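Local structure of endoglucanase EG-II (Hypocrea jecorina, 3QR3) at residues 85-88 against 89-92. The protein hydrolyses internal beta-1,4-glucosidic bonds of cellulose with a family 5 glycoside hydrolase catalytic domain of the TIM-barrel fold. Sequence-based numbering, arbitrary orientation.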
loop_
_atom_site.group_PDB
_atom_site.type_symbol
_atom_site.label_atom_id
_atom_site.label_comp_id
_atom_site.label_asym_id
_atom_site.label_seq_id
_atom_site.Cartn_x
_atom_site.Cartn_y
_atom_site.Cartn_z
ATOM N N LYS A 85 12.096 10.917 -10.389
ATOM C CA LYS A 85 10.733 10.850 -10.905
ATOM C C LYS A 85 9.763 10.395 -9.810
ATOM O O LYS A 85 8.739 11.022 -9.579
ATOM C CB LYS A 85 10.664 9.898 -12.103
ATOM C CG LYS A 85 11.375 10.409 -13.368
ATOM C CD LYS A 85 10.720 11.692 -13.888
ATOM C CE LYS A 85 11.331 12.132 -15.219
ATOM N NZ LYS A 85 10.533 13.222 -15.849
ATOM N N TYR A 86 10.085 9.297 -9.138
ATOM C CA TYR A 86 9.210 8.786 -8.083
ATOM C C TYR A 86 9.028 9.801 -6.961
ATOM O O TYR A 86 7.929 9.968 -6.429
ATOM C CB TYR A 86 9.746 7.463 -7.534
ATOM C CG TYR A 86 8.855 6.828 -6.498
ATOM C CD1 TYR A 86 7.625 6.292 -6.848
ATOM C CD2 TYR A 86 9.249 6.762 -5.165
ATOM C CE1 TYR A 86 6.806 5.697 -5.900
ATOM C CE2 TYR A 86 8.448 6.174 -4.209
ATOM C CZ TYR A 86 7.231 5.640 -4.578
ATOM O OH TYR A 86 6.430 5.065 -3.628
ATOM N N ASP A 87 10.095 10.511 -6.619
ATOM C CA ASP A 87 9.997 11.504 -5.547
ATOM C C ASP A 87 9.032 12.638 -5.884
ATOM O O ASP A 87 8.449 13.250 -4.985
ATOM C CB ASP A 87 11.365 12.077 -5.164
ATOM C CG ASP A 87 11.291 12.959 -3.916
ATOM O OD1 ASP A 87 10.731 12.499 -2.903
ATOM O OD2 ASP A 87 11.767 14.112 -3.950
ATOM N N GLN A 88 8.848 12.926 -7.171
ATOM C CA GLN A 88 7.897 13.967 -7.546
ATOM C C GLN A 88 6.496 13.570 -7.106
ATOM O O GLN A 88 5.717 14.408 -6.658
ATOM C CB GLN A 88 7.902 14.242 -9.061
ATOM C CG GLN A 88 9.147 14.928 -9.577
ATOM C CD GLN A 88 9.155 15.032 -11.100
ATOM O OE1 GLN A 88 8.104 15.103 -11.734
ATOM N NE2 GLN A 88 10.341 15.040 -11.683
ATOM N N LEU A 89 6.171 12.293 -7.248
ATOM C CA LEU A 89 4.851 11.816 -6.848
ATOM C C LEU A 89 4.740 11.821 -5.310
ATOM O O LEU A 89 3.724 12.229 -4.741
ATOM C CB LEU A 89 4.598 10.418 -7.422
ATOM C CG LEU A 89 3.215 9.816 -7.170
ATOM C CD1 LEU A 89 2.138 10.688 -7.803
ATOM C CD2 LEU A 89 3.160 8.391 -7.709
ATOM N N VAL A 90 5.806 11.400 -4.649
ATOM C CA VAL A 90 5.866 11.428 -3.184
ATOM C C VAL A 90 5.674 12.838 -2.608
ATOM O O VAL A 90 4.863 13.037 -1.708
ATOM C CB VAL A 90 7.205 10.849 -2.661
ATOM C CG1 VAL A 90 7.278 10.939 -1.132
ATOM C CG2 VAL A 90 7.370 9.409 -3.115
ATOM N N GLN A 91 6.419 13.812 -3.129
ATOM C CA GLN A 91 6.284 15.188 -2.663
ATOM C C GLN A 91 4.913 15.778 -2.986
ATOM O O GLN A 91 4.382 16.569 -2.216
ATOM C CB GLN A 91 7.409 16.076 -3.208
ATOM C CG GLN A 91 8.808 15.634 -2.784
ATOM C CD GLN A 91 8.929 15.419 -1.275
ATOM O OE1 GLN A 91 8.360 16.165 -0.480
ATOM N NE2 GLN A 91 9.668 14.387 -0.881
ATOM N N GLY A 92 4.326 15.376 -4.107
ATOM C CA GLY A 92 3.009 15.868 -4.461
ATOM C C GLY A 92 1.998 15.423 -3.424
ATOM O O GLY A 92 1.103 16.169 -3.021
#
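Asp87 and Gln91, one helical turn apart, are joined twice, by backbone and by side chain. Gln91 N donates to Asp87 O at 2.8 Å, while Gln91 NE2 reaches Asp87 OD1 at 3.0 Å in a nearly straight bond (171°). That oxygen is met on its syn side, somewhat out of the carboxylate plane, and it lies close to the amide plane of Gln91, although carboxylate and amide are turned 60° apart. With CG of Gln91 beside its backbone N, that carbon lies 3.5 Å from Asp87 OD2, and the bend at chi2 (-51°) brings NE2 to OD1. On the inward flank, Val90 CG2 sits 4.0 Å from the Tyr86 ring centroid, an off-centre CH-pi contact, and the same two residues are joined by the Val90 N to Tyr86 O bond (3.1 Å).

Second partners fix both pairs: Tyr136 OH bonds to Asp87 OD1, Gln139 OE1 to Gln91 NE2, and Leu62 O to Tyr86 OH. An alanine in place of Asp87 would probably leave the Gln91 amide and the Tyr136 hydroxyl without their shared acceptor. Helix 80-95 thus shows an amphipathic barrel helix at work: Tyr86, Leu89 and Val90 pack on strand 59-64 of the TIM barrel, while Asp87 and Gln91 face the neighbouring helix 122-136.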